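Local coordinates for ribonuclease J (Methanolobus psychrophilus R15, PDB 5HAB), which is an archaeal exoribonuclease of the metallo-beta-lactamase and beta-CASP family that hydrolyses RNA, probably from the 5' end, at residues G56-V62 with M81-P85; H345-P349 with T383-R387. The protein carries 1 engineered substitution. All coordinates share one frame; numbering follows the deposited sequence.

Interaction 1 joins two loop-rich segments on the metallo-beta-lactamase side of the chain, while interaction 2 sets a loop against helix 381-396 in the beta-CASP domain; their centres lie about 17 Å apart and they do not touch. Interaction 1 is the more buried and combines a backbone hydrogen bond and apolar contacts with two arginines on a sulfate. Interaction 2 is only partly buried and mainly polar, with one arginine at a backbone carbonyl and waters filling in between loop and helix. Both flank the RNA of chain D: 56-62 meets the base of A2, whereas 345-349 lies along the riboses of A2 to A4. Each also touches the second subunit.

Interaction 1: residues G56-V62 with M81-P85; sequences GIRLDRV and MGAIP. With SO4 (sulfate ion), chain G; nucleotides of chain D.
A bend at chi2 (-59°) lays the Arg61 side chain along the cis peptide between Gly82 and Ala83, its CG 3.2 Å from Gly82 O and its CB 3.3 Å from Ala83 N. Arg58 instead keeps CG anti to its backbone N (chi1 178°) and runs extended to NE, so that its NH1 comes to lie over the centre of the Arg61 guanidinium. The two cations share a sulfate, probably from the crystallisation liquor: both terminal nitrogens of Arg61 bind O1, and Arg58 binds O2 through NH1 at 3.2 Å and NH2 at 3.1 Å. Asp60 OD2 takes Arg58 NE in a salt bridge on its syn side, tilted from the guanidinium plane, and a water links Arg58 NH1 to Gly82 O. Away from the sulfate Arg58 N donates to a lone pair of Ala83 O (2.7 Å, 165°), while Ile57 CG1 rests 3.2 Å from that same oxygen. Val62 CG2 meets Met81 CE at 4.0 Å, a small apolar contact. Asp60 OD1 lies 2.9 Å from N6 of A2 of chain D. Tyr388 and Met396 of the second subunit pack on Arg58 and Arg61, respectively. The contact thus joins the link between strand 49-53 and helix 60-63 to the turn leaving helix 75-81, where Ile84 packs on that helix and on Leu116 of helix 113-116.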
loop_
_atom_site.group_PDB
_atom_site.type_symbol
_atom_site.label_atom_id
_atom_site.label_comp_id
_atom_site.label_asym_id
_atom_site.label_seq_id
_atom_site.Cartn_x
_atom_site.Cartn_y
_atom_site.Cartn_z
ATOM N N GLY B 56 16.901 1.127 -26.214
ATOM C CA GLY B 56 15.484 1.234 -25.903
ATOM C C GLY B 56 14.957 2.633 -25.675
ATOM O O GLY B 56 15.720 3.596 -25.622
ATOM N N ILE B 57 13.638 2.750 -25.566
ATOM C CA ILE B 57 13.009 4.027 -25.256
ATOM C C ILE B 57 12.219 3.910 -23.946
ATOM O O ILE B 57 11.755 2.825 -23.594
ATOM C CB ILE B 57 12.116 4.498 -26.432
ATOM C CG1 ILE B 57 11.651 5.940 -26.223
ATOM C CG2 ILE B 57 10.936 3.562 -26.630
ATOM C CD1 ILE B 57 10.901 6.517 -27.394
ATOM N N ARG B 58 12.095 5.020 -23.219
ATOM C CA ARG B 58 11.262 5.082 -22.017
ATOM C C ARG B 58 10.018 5.930 -22.295
ATOM O O ARG B 58 10.113 7.144 -22.467
ATOM C CB ARG B 58 12.049 5.657 -20.836
ATOM C CG ARG B 58 11.237 5.789 -19.562
ATOM C CD ARG B 58 12.005 6.508 -18.455
ATOM N NE ARG B 58 11.192 6.635 -17.247
ATOM C CZ ARG B 58 11.586 7.232 -16.126
ATOM N NH1 ARG B 58 12.798 7.766 -16.038
ATOM N NH2 ARG B 58 10.763 7.289 -15.087
ATOM N N LEU B 59 8.851 5.297 -22.297
ATOM C CA LEU B 59 7.635 5.945 -22.787
ATOM C C LEU B 59 7.052 7.020 -21.871
ATOM O O LEU B 59 6.563 8.038 -22.361
ATOM C CB LEU B 59 6.561 4.890 -23.056
ATOM C CG LEU B 59 6.677 4.127 -24.378
ATOM C CD1 LEU B 59 7.056 5.074 -25.513
ATOM C CD2 LEU B 59 7.673 2.979 -24.259
ATOM N N ASP B 60 7.094 6.808 -20.557
ATOM C CA ASP B 60 6.479 7.766 -19.630
ATOM C C ASP B 60 7.138 9.143 -19.690
ATOM O O ASP B 60 6.487 10.153 -19.422
ATOM C CB ASP B 60 6.486 7.239 -18.191
ATOM C CG ASP B 60 7.682 6.373 -17.888
ATOM O OD1 ASP B 60 7.597 5.149 -18.125
ATOM O OD2 ASP B 60 8.695 6.915 -17.398
ATOM N N ARG B 61 8.421 9.194 -20.041
ATOM C CA ARG B 61 9.098 10.484 -20.187
ATOM C C ARG B 61 8.591 11.263 -21.402
ATOM O O ARG B 61 8.783 12.475 -21.493
ATOM C CB ARG B 61 10.614 10.294 -20.298
ATOM C CG ARG B 61 11.355 10.195 -18.977
ATOM C CD ARG B 61 11.124 11.467 -18.176
ATOM N NE ARG B 61 12.021 11.587 -17.033
ATOM C CZ ARG B 61 11.741 11.151 -15.812
ATOM N NH1 ARG B 61 12.623 11.310 -14.835
ATOM N NH2 ARG B 61 10.580 10.553 -15.572
ATOM N N VAL B 62 7.928 10.567 -22.318
ATOM C CA VAL B 62 7.306 11.205 -23.467
ATOM C C VAL B 62 5.903 11.685 -23.082
ATOM O O VAL B 62 5.456 12.749 -23.512
ATOM C CB VAL B 62 7.262 10.243 -24.674
ATOM C CG1 VAL B 62 6.369 10.787 -25.776
ATOM C CG2 VAL B 62 8.670 9.980 -25.197
ATOM N N MET B 81 14.994 14.840 -22.483
ATOM C CA MET B 81 13.837 14.253 -21.812
ATOM C C MET B 81 14.222 12.896 -21.217
ATOM O O MET B 81 13.902 12.600 -20.069
ATOM C CB MET B 81 12.664 14.072 -22.778
ATOM C CG MET B 81 12.311 15.300 -23.594
ATOM S SD MET B 81 10.726 15.114 -24.430
ATOM C CE MET B 81 10.807 13.406 -24.953
ATOM N N GLY B 82 14.895 12.083 -22.033
ATOM C CA GLY B 82 15.362 10.752 -21.671
ATOM C C GLY B 82 14.352 9.857 -20.982
ATOM O O GLY B 82 14.468 9.732 -19.764
ATOM N N ALA B 83 13.374 9.223 -21.649
ATOM C CA ALA B 83 13.111 9.041 -23.099
ATOM C C ALA B 83 14.105 8.115 -23.809
ATOM O O ALA B 83 13.771 6.953 -24.044
ATOM C CB ALA B 83 12.997 10.362 -23.832
ATOM N N ILE B 84 15.281 8.592 -24.204
ATOM C CA ILE B 84 16.236 7.674 -24.843
ATOM C C ILE B 84 17.602 7.766 -24.171
ATOM O O ILE B 84 17.905 8.766 -23.520
ATOM C CB ILE B 84 16.355 7.921 -26.371
ATOM C CG1 ILE B 84 17.038 9.258 -26.666
ATOM C CG2 ILE B 84 14.992 7.809 -27.042
ATOM C CD1 ILE B 84 17.326 9.467 -28.143
ATOM N N PRO B 85 18.433 6.720 -24.326
ATOM C CA PRO B 85 19.702 6.709 -23.592
ATOM C C PRO B 85 20.661 7.802 -24.035
ATOM O O PRO B 85 20.746 8.118 -25.218
ATOM C CB PRO B 85 20.277 5.315 -23.893
ATOM C CG PRO B 85 19.472 4.774 -24.997
ATOM C CD PRO B 85 18.151 5.423 -24.961
HETATM S S SO4 G . 11.529 9.159 -12.219
HETATM O O1 SO4 G . 10.888 10.121 -13.110
HETATM O O2 SO4 G . 12.624 8.499 -12.929
HETATM O O3 SO4 G . 10.534 8.173 -11.786
HETATM O O4 SO4 G . 12.070 9.868 -11.062
ATOM P P A D 2 8.449 -4.164 -21.069
ATOM O OP1 A D 2 9.286 -5.338 -20.710
ATOM O OP2 A D 2 9.045 -3.028 -21.818
ATOM O "O5'" A D 2 7.188 -4.711 -21.880
ATOM C "C5'" A D 2 6.845 -4.167 -23.147
ATOM C "C4'" A D 2 5.431 -3.642 -23.173
ATOM O "O4'" A D 2 5.092 -3.068 -21.884
ATOM C "C3'" A D 2 5.164 -2.524 -24.171
ATOM O "O3'" A D 2 4.913 -3.007 -25.481
ATOM C "C2'" A D 2 3.982 -1.784 -23.555
ATOM O "O2'" A D 2 2.759 -2.435 -23.862
ATOM C "C1'" A D 2 4.261 -1.941 -22.059
ATOM N N9 A D 2 4.934 -0.767 -21.469
ATOM C C8 A D 2 6.169 -0.735 -20.869
ATOM N N7 A D 2 6.508 0.444 -20.408
ATOM C C5 A D 2 5.415 1.243 -20.710
ATOM C C6 A D 2 5.155 2.605 -20.481
ATOM N N6 A D 2 6.013 3.430 -19.870
ATOM N N1 A D 2 3.968 3.094 -20.909
ATOM C C2 A D 2 3.112 2.262 -21.522
ATOM N N3 A D 2 3.244 0.965 -21.793
ATOM C C4 A D 2 4.430 0.509 -21.352
HETATM O O HOH W 1 14.811 8.442 -17.623
#

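Interaction 2: residues H345-P349 with T383-R387. With nucleotides of chain D.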
loop_
_atom_site.group_PDB
_atom_site.type_symbol
_atom_site.label_atom_id
_atom_site.label_comp_id
_atom_site.label_asym_id
_atom_site.label_seq_id
_atom_site.Cartn_x
_atom_site.Cartn_y
_atom_site.Cartn_z
ATOM N N HIS B 345 -4.679 -1.682 -24.254
ATOM C CA HIS B 345 -4.793 -2.186 -22.888
ATOM C C HIS B 345 -4.297 -1.194 -21.834
ATOM O O HIS B 345 -4.643 -1.315 -20.664
ATOM C CB HIS B 345 -4.023 -3.497 -22.747
ATOM C CG HIS B 345 -2.609 -3.414 -23.224
ATOM N ND1 HIS B 345 -1.583 -2.958 -22.426
ATOM C CD2 HIS B 345 -2.052 -3.715 -24.419
ATOM C CE1 HIS B 345 -0.453 -2.984 -23.110
ATOM N NE2 HIS B 345 -0.709 -3.444 -24.321
ATOM N N GLN B 346 -3.488 -0.222 -22.240
ATOM C CA GLN B 346 -3.020 0.796 -21.301
ATOM C C GLN B 346 -3.815 2.086 -21.456
ATOM O O GLN B 346 -3.442 3.129 -20.914
ATOM C CB GLN B 346 -1.526 1.064 -21.488
ATOM C CG GLN B 346 -0.662 -0.138 -21.186
ATOM C CD GLN B 346 -0.913 -0.686 -19.793
ATOM O OE1 GLN B 346 -1.014 0.071 -18.827
ATOM N NE2 GLN B 346 -1.019 -2.008 -19.683
ATOM N N GLY B 347 -4.918 2.003 -22.193
ATOM C CA GLY B 347 -5.757 3.158 -22.437
ATOM C C GLY B 347 -5.062 4.213 -23.274
ATOM O O GLY B 347 -5.296 5.408 -23.091
ATOM N N GLU B 348 -4.196 3.764 -24.182
ATOM C CA GLU B 348 -3.502 4.659 -25.101
ATOM C C GLU B 348 -4.517 5.495 -25.868
ATOM O O GLU B 348 -5.441 4.948 -26.473
ATOM C CB GLU B 348 -2.630 3.873 -26.087
ATOM C CG GLU B 348 -1.554 2.982 -25.470
ATOM C CD GLU B 348 -2.089 1.633 -25.014
ATOM O OE1 GLU B 348 -3.266 1.560 -24.610
ATOM O OE2 GLU B 348 -1.340 0.637 -25.090
ATOM N N PRO B 349 -4.366 6.826 -25.826
ATOM C CA PRO B 349 -5.223 7.692 -26.638
ATOM C C PRO B 349 -5.054 7.350 -28.112
ATOM O O PRO B 349 -3.930 7.325 -28.614
ATOM C CB PRO B 349 -4.711 9.102 -26.323
ATOM C CG PRO B 349 -3.974 8.970 -25.027
ATOM C CD PRO B 349 -3.377 7.595 -25.052
ATOM N N THR B 383 0.123 6.075 -17.270
ATOM C CA THR B 383 -0.602 4.943 -17.821
ATOM C C THR B 383 -1.695 4.472 -16.864
ATOM O O THR B 383 -2.713 3.931 -17.298
ATOM C CB THR B 383 0.341 3.774 -18.142
ATOM O OG1 THR B 383 1.088 3.423 -16.972
ATOM C CG2 THR B 383 1.294 4.169 -19.247
ATOM N N GLN B 384 -1.485 4.680 -15.568
ATOM C CA GLN B 384 -2.519 4.364 -14.590
ATOM C C GLN B 384 -3.699 5.323 -14.773
ATOM O O GLN B 384 -4.851 4.917 -14.653
ATOM C CB GLN B 384 -1.972 4.429 -13.156
ATOM C CG GLN B 384 -0.983 3.308 -12.806
ATOM C CD GLN B 384 -0.311 3.504 -11.452
ATOM O OE1 GLN B 384 -0.020 4.631 -11.044
ATOM N NE2 GLN B 384 -0.042 2.402 -10.762
ATOM N N ALA B 385 -3.411 6.583 -15.089
ATOM C CA ALA B 385 -4.471 7.536 -15.416
ATOM C C ALA B 385 -5.218 7.099 -16.673
ATOM O O ALA B 385 -6.443 6.995 -16.664
ATOM C CB ALA B 385 -3.913 8.935 -15.593
ATOM N N ASN B 386 -4.489 6.822 -17.750
ATOM C CA ASN B 386 -5.167 6.453 -18.991
ATOM C C ASN B 386 -6.028 5.200 -18.795
ATOM O O ASN B 386 -7.157 5.122 -19.302
ATOM C CB ASN B 386 -4.161 6.240 -20.125
ATOM C CG ASN B 386 -3.427 7.513 -20.496
ATOM O OD1 ASN B 386 -4.007 8.598 -20.487
ATOM N ND2 ASN B 386 -2.150 7.385 -20.836
ATOM N N ARG B 387 -5.512 4.242 -18.030
ATOM C CA ARG B 387 -6.254 3.014 -17.755
ATOM C C ARG B 387 -7.494 3.303 -16.921
ATOM O O ARG B 387 -8.560 2.743 -17.172
ATOM C CB ARG B 387 -5.378 1.994 -17.031
ATOM C CG ARG B 387 -4.982 0.811 -17.882
ATOM C CD ARG B 387 -6.183 -0.037 -18.273
ATOM N NE ARG B 387 -6.299 -1.233 -17.445
ATOM C CZ ARG B 387 -5.600 -2.345 -17.648
ATOM N NH1 ARG B 387 -4.713 -2.402 -18.631
ATOM N NH2 ARG B 387 -5.768 -3.391 -16.853
ATOM P P A D 3 5.996 -2.799 -26.649
ATOM O OP1 A D 3 5.519 -3.519 -27.859
ATOM O OP2 A D 3 7.339 -3.109 -26.100
ATOM O "O5'" A D 3 5.947 -1.231 -26.938
ATOM C "C5'" A D 3 4.876 -0.651 -27.673
ATOM C "C4'" A D 3 3.782 -0.148 -26.764
ATOM O "O4'" A D 3 4.170 1.104 -26.141
ATOM C "C3'" A D 3 2.453 0.171 -27.429
ATOM O "O3'" A D 3 1.676 -0.988 -27.667
ATOM C "C2'" A D 3 1.808 1.140 -26.444
ATOM O "O2'" A D 3 1.216 0.435 -25.361
ATOM C "C1'" A D 3 3.026 1.903 -25.915
ATOM N N9 A D 3 3.202 3.221 -26.558
ATOM C C8 A D 3 3.986 3.576 -27.629
ATOM N N7 A D 3 3.909 4.850 -27.940
ATOM C C5 A D 3 3.016 5.370 -27.010
ATOM C C6 A D 3 2.504 6.667 -26.793
ATOM N N6 A D 3 2.831 7.731 -27.530
ATOM N N1 A D 3 1.629 6.836 -25.775
ATOM C C2 A D 3 1.295 5.775 -25.029
ATOM N N3 A D 3 1.707 4.515 -25.134
ATOM C C4 A D 3 2.575 4.377 -26.154
ATOM P P A D 2 8.449 -4.164 -21.069
ATOM O OP1 A D 2 9.286 -5.338 -20.710
ATOM O OP2 A D 2 9.045 -3.028 -21.818
ATOM O "O5'" A D 2 7.188 -4.711 -21.880
ATOM C "C5'" A D 2 6.845 -4.167 -23.147
ATOM C "C4'" A D 2 5.431 -3.642 -23.173
ATOM O "O4'" A D 2 5.092 -3.068 -21.884
ATOM C "C3'" A D 2 5.164 -2.524 -24.171
ATOM O "O3'" A D 2 4.913 -3.007 -25.481
ATOM C "C2'" A D 2 3.982 -1.784 -23.555
ATOM O "O2'" A D 2 2.759 -2.435 -23.862
ATOM C "C1'" A D 2 4.261 -1.941 -22.059
ATOM N N9 A D 2 4.934 -0.767 -21.469
ATOM C C8 A D 2 6.169 -0.735 -20.869
ATOM N N7 A D 2 6.508 0.444 -20.408
ATOM C C5 A D 2 5.415 1.243 -20.710
ATOM C C6 A D 2 5.155 2.605 -20.481
ATOM N N6 A D 2 6.013 3.430 -19.870
ATOM N N1 A D 2 3.968 3.094 -20.909
ATOM C C2 A D 2 3.112 2.262 -21.522
ATOM N N3 A D 2 3.244 0.965 -21.793
ATOM C C4 A D 2 4.430 0.509 -21.352
ATOM P P A D 4 0.978 -1.205 -29.096
ATOM O OP1 A D 4 -0.127 -2.179 -28.887
ATOM O OP2 A D 4 2.031 -1.498 -30.102
ATOM O "O5'" A D 4 0.349 0.219 -29.438
ATOM C "C5'" A D 4 -1.055 0.382 -29.565
ATOM C "C4'" A D 4 -1.453 1.836 -29.594
ATOM O "O4'" A D 4 -0.416 2.659 -29.002
ATOM C "C3'" A D 4 -1.663 2.446 -30.971
ATOM O "O3'" A D 4 -2.924 2.100 -31.524
ATOM C "C2'" A D 4 -1.493 3.939 -30.700
ATOM O "O2'" A D 4 -2.681 4.497 -30.155
ATOM C "C1'" A D 4 -0.413 3.935 -29.609
ATOM N N9 A D 4 0.939 4.221 -30.133
ATOM C C8 A D 4 1.930 3.329 -30.471
ATOM N N7 A D 4 3.033 3.897 -30.901
ATOM C C5 A D 4 2.754 5.257 -30.842
ATOM C C6 A D 4 3.514 6.398 -31.162
ATOM N N6 A D 4 4.765 6.352 -31.629
ATOM N N1 A D 4 2.938 7.609 -30.986
ATOM C C2 A D 4 1.684 7.660 -30.519
ATOM N N3 A D 4 0.871 6.661 -30.182
ATOM C C4 A D 4 1.470 5.470 -30.370
HETATM O O HOH W 2 -1.135 4.973 -22.021
HETATM O O HOH W 3 -7.897 6.866 -21.540
#
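Gln346, whose side chain lies across those of Thr383 and Arg387, gives its NE2 to two acceptors, His345 ND1 at 3.0 Å and the carbonyl of Asn376. The bend at chi2 (-55°) turns the amide back to the ring, and ND1 receives the N-H almost exactly in the ring plane; this should fix the rotation of the imidazole. Gln346 OE1 approaches Thr383 CB at 4.0 Å, and the amide is inclined by 39° to the Arg387 guanidinium. Arg387 bends at chi2 and chi3 to bring NH1 to His345 O, a hydrogen bond modelled so short that its length is doubtful. Its other nitrogens form salt bridges, NE with Glu391 and NH2 with Asp403, so the group is held on several sides. Gly347, with positive phi, lets the loop come close to the helix, and Asn386 CB lies 3.3 Å from both Gln346 O and Gly347 O. One water bridges Asn386 ND2 to Gln346 O; another donates to Asn386 O and, weakly, to Gly347 O.

The far side of the loop is turned to the RNA. Glu348 OE2 accepts a hydrogen bond from O2' of A3 of chain D at 2.6 Å and also sits above the His345 ring. At the edge of that ring His345 CE1 lies 3.3 Å from O2' of A2 of chain D; from the helix, Thr383 CG2 lies 3.3 Å from N1 of A2 of chain D. Gln346 thus positions the His345 ring from a second shell, while Arg387, steadied by its salt bridges, and the two waters probably fasten loop to helix. Glu348 bonds one ribose hydroxyl and the His345 edge lies close to another, consistent with a site that senses ribose.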